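Local coordinates for sugar fermentation stimulation protein homolog (Pyrococcus furiosus, PDB 4DA2) that probably binds DNA, and joins an OB fold to a nuclease-like PD-(D/E)xK domain that holds calcium ions, at residues G74-I78 with H214-S218; I175-P179 with L211-M215. The protein carries 1 engineered substitution. All blocks are in the same frame, centred on the assembly; numbering follows the deposited sequence.

Interaction 1 of 2, residues G74-I78 with H214-S218; sequences GKIAI and HMELS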
loop_
_atom_site.group_PDB
_atom_site.type_symbol
_atom_site.label_atom_id
_atom_site.label_comp_id
_atom_site.label_asym_id
_atom_site.label_seq_id
_atom_site.Cartn_x
_atom_site.Cartn_y
_atom_site.Cartn_z
ATOM N N GLY A 74 10.364 -11.938 -11.100
ATOM C CA GLY A 74 11.717 -12.049 -10.616
ATOM C C GLY A 74 12.023 -11.189 -9.403
ATOM O O GLY A 74 13.098 -11.287 -8.808
ATOM N N LYS A 75 11.073 -10.344 -9.033
ATOM C CA LYS A 75 11.225 -9.476 -7.869
ATOM C C LYS A 75 10.120 -9.903 -6.902
ATOM O O LYS A 75 9.542 -11.015 -7.039
ATOM C CB LYS A 75 11.066 -7.981 -8.271
ATOM C CG LYS A 75 11.955 -7.458 -9.429
ATOM C CD LYS A 75 13.399 -7.224 -9.000
ATOM C CE LYS A 75 14.232 -6.350 -9.986
ATOM N NZ LYS A 75 14.420 -6.973 -11.343
ATOM N N ILE A 76 9.777 -9.025 -5.960
ATOM C CA ILE A 76 8.701 -9.310 -5.007
ATOM C C ILE A 76 7.670 -8.174 -4.975
ATOM O O ILE A 76 8.054 -7.020 -4.749
ATOM C CB ILE A 76 9.258 -9.531 -3.600
ATOM C CG1 ILE A 76 10.191 -10.763 -3.597
ATOM C CG2 ILE A 76 8.094 -9.736 -2.606
ATOM C CD1 ILE A 76 11.133 -10.856 -2.368
ATOM N N ALA A 77 6.388 -8.502 -5.191
ATOM C CA ALA A 77 5.285 -7.539 -5.000
ATOM C C ALA A 77 4.997 -7.497 -3.494
ATOM O O ALA A 77 4.856 -8.538 -2.862
ATOM C CB ALA A 77 4.063 -8.002 -5.736
ATOM N N ILE A 78 4.892 -6.300 -2.920
ATOM C CA ILE A 78 4.672 -6.192 -1.480
ATOM C C ILE A 78 3.171 -6.049 -1.261
ATOM O O ILE A 78 2.572 -4.999 -1.586
ATOM C CB ILE A 78 5.434 -4.996 -0.855
ATOM C CG1 ILE A 78 6.955 -5.146 -1.073
ATOM C CG2 ILE A 78 5.060 -4.898 0.638
ATOM C CD1 ILE A 78 7.811 -3.898 -0.707
ATOM N N HIS A 214 9.080 -1.959 -5.106
ATOM C CA HIS A 214 9.167 -3.416 -5.068
ATOM C C HIS A 214 10.229 -3.802 -4.047
ATOM O O HIS A 214 10.951 -2.941 -3.497
ATOM C CB HIS A 214 9.447 -4.018 -6.466
ATOM C CG HIS A 214 10.813 -3.699 -6.988
ATOM N ND1 HIS A 214 11.064 -2.617 -7.807
ATOM C CD2 HIS A 214 12.010 -4.294 -6.776
ATOM C CE1 HIS A 214 12.355 -2.561 -8.085
ATOM N NE2 HIS A 214 12.955 -3.568 -7.473
ATOM N N MET A 215 10.316 -5.104 -3.770
ATOM C CA MET A 215 11.336 -5.653 -2.919
ATOM C C MET A 215 12.138 -6.642 -3.764
ATOM O O MET A 215 11.564 -7.343 -4.623
ATOM C CB MET A 215 10.704 -6.339 -1.718
ATOM C CG MET A 215 11.735 -6.895 -0.714
ATOM S SD MET A 215 11.024 -7.299 0.929
ATOM C CE MET A 215 9.772 -8.494 0.549
ATOM N N GLU A 216 13.453 -6.616 -3.585
ATOM C CA GLU A 216 14.344 -7.554 -4.248
ATOM C C GLU A 216 14.411 -8.803 -3.392
ATOM O O GLU A 216 14.106 -8.751 -2.209
ATOM C CB GLU A 216 15.738 -6.957 -4.359
ATOM C CG GLU A 216 15.773 -5.593 -5.060
ATOM C CD GLU A 216 15.764 -5.752 -6.558
ATOM O OE1 GLU A 216 16.134 -6.854 -7.011
ATOM O OE2 GLU A 216 15.394 -4.804 -7.289
ATOM N N LEU A 217 14.840 -9.909 -3.989
ATOM C CA LEU A 217 14.964 -11.174 -3.260
ATOM C C LEU A 217 15.911 -11.062 -2.074
ATOM O O LEU A 217 15.765 -11.801 -1.098
ATOM C CB LEU A 217 15.430 -12.303 -4.191
ATOM C CG LEU A 217 14.597 -12.522 -5.459
ATOM C CD1 LEU A 217 15.223 -13.593 -6.352
ATOM C CD2 LEU A 217 13.162 -12.868 -5.116
ATOM N N SER A 218 16.864 -10.127 -2.166
ATOM C CA SER A 218 17.756 -9.749 -1.075
ATOM C C SER A 218 17.071 -9.106 0.157
ATOM O O SER A 218 17.684 -8.952 1.203
ATOM C CB SER A 218 18.811 -8.771 -1.611
ATOM O OG SER A 218 18.190 -7.510 -1.915
#

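Interaction 2 of 2, residues I175-P179 with L211-M215; sequences IGALP and LGLHM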
loop_
_atom_site.group_PDB
_atom_site.type_symbol
_atom_site.label_atom_id
_atom_site.label_comp_id
_atom_site.label_asym_id
_atom_site.label_seq_id
_atom_site.Cartn_x
_atom_site.Cartn_y
_atom_site.Cartn_z
ATOM N N ILE A 175 0.236 3.209 -3.273
ATOM C CA ILE A 175 1.512 2.513 -3.214
ATOM C C ILE A 175 1.462 1.349 -4.209
ATOM O O ILE A 175 0.886 0.274 -3.926
ATOM C CB ILE A 175 1.812 2.011 -1.767
ATOM C CG1 ILE A 175 1.693 3.175 -0.755
ATOM C CG2 ILE A 175 3.190 1.381 -1.726
ATOM C CD1 ILE A 175 2.668 4.361 -0.995
ATOM N N GLY A 176 2.041 1.594 -5.384
ATOM C CA GLY A 176 2.110 0.617 -6.481
ATOM C C GLY A 176 3.307 -0.265 -6.224
ATOM O O GLY A 176 4.338 -0.194 -6.929
ATOM N N ALA A 177 3.184 -1.090 -5.182
ATOM C CA ALA A 177 4.257 -1.975 -4.735
ATOM C C ALA A 177 4.403 -3.245 -5.583
ATOM O O ALA A 177 4.563 -4.359 -5.036
ATOM C CB ALA A 177 4.071 -2.350 -3.249
ATOM N N LEU A 178 4.339 -3.068 -6.909
ATOM C CA LEU A 178 4.558 -4.133 -7.892
ATOM C C LEU A 178 5.773 -3.744 -8.705
ATOM O O LEU A 178 5.919 -2.575 -9.035
ATOM C CB LEU A 178 3.394 -4.154 -8.910
ATOM C CG LEU A 178 1.985 -4.576 -8.515
ATOM C CD1 LEU A 178 1.077 -4.406 -9.689
ATOM C CD2 LEU A 178 1.931 -6.006 -8.014
ATOM N N PRO A 179 6.616 -4.719 -9.080
ATOM C CA PRO A 179 7.655 -4.404 -10.062
ATOM C C PRO A 179 7.002 -4.184 -11.435
ATOM O O PRO A 179 5.848 -4.596 -11.668
ATOM C CB PRO A 179 8.519 -5.683 -10.084
ATOM C CG PRO A 179 7.530 -6.789 -9.719
ATOM C CD PRO A 179 6.611 -6.151 -8.703
ATOM N N LEU A 211 3.130 5.871 -6.242
ATOM C CA LEU A 211 4.548 5.555 -6.162
ATOM C C LEU A 211 4.827 4.123 -6.565
ATOM O O LEU A 211 4.063 3.239 -6.212
ATOM C CB LEU A 211 5.024 5.740 -4.731
ATOM C CG LEU A 211 4.667 7.056 -4.033
ATOM C CD1 LEU A 211 5.114 6.993 -2.566
ATOM C CD2 LEU A 211 5.332 8.235 -4.750
ATOM N N GLY A 212 5.915 3.902 -7.306
ATOM C CA GLY A 212 6.318 2.542 -7.674
ATOM C C GLY A 212 7.345 2.016 -6.693
ATOM O O GLY A 212 8.341 2.688 -6.387
ATOM N N LEU A 213 7.094 0.802 -6.184
ATOM C CA LEU A 213 7.960 0.169 -5.218
ATOM C C LEU A 213 7.994 -1.320 -5.507
ATOM O O LEU A 213 7.066 -1.850 -6.125
ATOM C CB LEU A 213 7.432 0.360 -3.789
ATOM C CG LEU A 213 7.650 1.710 -3.113
ATOM C CD1 LEU A 213 6.598 2.744 -3.549
ATOM C CD2 LEU A 213 7.608 1.504 -1.625
ATOM N N HIS A 214 9.080 -1.959 -5.106
ATOM C CA HIS A 214 9.167 -3.416 -5.068
ATOM C C HIS A 214 10.229 -3.802 -4.047
ATOM O O HIS A 214 10.951 -2.941 -3.497
ATOM C CB HIS A 214 9.447 -4.018 -6.466
ATOM C CG HIS A 214 10.813 -3.699 -6.988
ATOM N ND1 HIS A 214 11.064 -2.617 -7.807
ATOM C CD2 HIS A 214 12.010 -4.294 -6.776
ATOM C CE1 HIS A 214 12.355 -2.561 -8.085
ATOM N NE2 HIS A 214 12.955 -3.568 -7.473
ATOM N N MET A 215 10.316 -5.104 -3.770
ATOM C CA MET A 215 11.336 -5.653 -2.919
ATOM C C MET A 215 12.138 -6.642 -3.764
ATOM O O MET A 215 11.564 -7.343 -4.623
ATOM C CB MET A 215 10.704 -6.339 -1.718
ATOM C CG MET A 215 11.735 -6.895 -0.714
ATOM S SD MET A 215 11.024 -7.299 0.929
ATOM C CE MET A 215 9.772 -8.494 0.549
#

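Interaction 1 of 2, residues G74-I78 with H214-S218
Ile76 and Met215 pair through both of their backbone amides, forming a single antiparallel, hydrogen-bonded beta bridge between strand 75-78, which belongs to the sheet of the OB domain, and residues 214-217, on the run that includes strand 207-215 of the PD-(D/E)xK sheet. Ile76 N gives to Met215 O at 2.8 Å, noticeably bent, while Met215 N gives to Ile76 O at 3.1 Å and is almost straight (171°). Beside this bridge, His214 NE2 donates to Glu216 OE2 at 2.7 Å; the carboxylate oxygen lies in the plane of the ring but is itself met from above the carboxylate plane. Arg224 holds ND1, which leaves the imidazole little freedom to turn. The aliphatic carbons of Lys75 run past both groups, crossing the imidazole obliquely; a long apolar chain with a charged end suits this partly exposed position. A bend at chi2 (-76°) lays the chain alongside that of Glu216, where Lys75 CE comes within 3.3 Å of Glu216 OE2 and CD passes near His214 CD2. The lysine NZ stops 4.7 Å from Glu216 OE1, too far for a salt bridge, though the opposite charges would probably still attract. Were Glu216 replaced by an alanine, His214 NE2 would probably lose its acceptor and the Lys75 chain the carboxylate beside it. The CB atoms of Ile76, Ile78 and Met215 all point toward the opposite segment, so apolar residues suit these places. Ile78 approaches Met215 at about a right angle, its CD1 reaching Met215 CB, and Ile221 of strand 220-229 touches both. Tyr54 of strand 52-57, in the OB-domain sheet, touches Ile76 and Leu217. Leu217 CD2 rests against Ile76 CG1, and Met215, extended until it bends at chi3 (59°), brings its terminal CE to 3.8 Å from Ile76 CG2.

Interaction 2 of 2, residues I175-P179 with L211-M215
Ile175 and Leu211 lie side by side as partners in a parallel bridge, where strands 169-176 and 207-215 run next to each other in the mixed sheet of the PD-(D/E)xK domain. From its CB, Ile175 divides into two branches. CG2 meets Leu213 CD1 at 4.1 Å, the two side chains set at a slant, while the branch through CG1 bends at chi2 (-61°), which turns its tip CD1 to within 3.9 Å of Leu211 CD1. These branched apolar residues suit a face covered by helix 81-93: Gln84 touches Ile175, Ala87 touches Leu213 and Ile91 touches Leu211.

Between the strands, Gly176 N bonds to Leu211 O at 2.7 Å, and Leu213 N returns a bond to Gly176 O from above the carbonyl plane. Glycine fits here because a side chain would press against Leu211 O. Gly176 also centres an inverse gamma turn, closed by a weak bond from Ala177 N to Ile175 O, with which segment 175-179 leaves regular pairing. The small Ala177 is consistent with the close approach of the backbones here, its CA making a CH...O contact with Leu213 O (3.1 Å). Farther along, the compact ring of Pro179 packs at His214, Pro179 CB to His214 CB at 4.1 Å.

Overall arrangement
Strand 207-215 ties the two contacts together: its buried course pairs in parallel with 175-179 in interaction 2, and residues 214-217 meet the OB domain in interaction 1. Their centres lie 9 Å apart and they share His214 and Met215. The first segments also touch directly, Ile78 N probably bonding to Ala177 O at 2.9 Å, while Ala77 CB packs on Leu178 CD2 and Lys75 CB on Pro179 CB. Strand 75-78 thus meets both strand 207-215 and the loop that follows strand 169-176. The side chain of Ile175 is about 8 Å from a bound calcium ion, that of Ile78 about 13 Å from one; Glu109, Asp118, Glu131 and Thr132 form the metal sites.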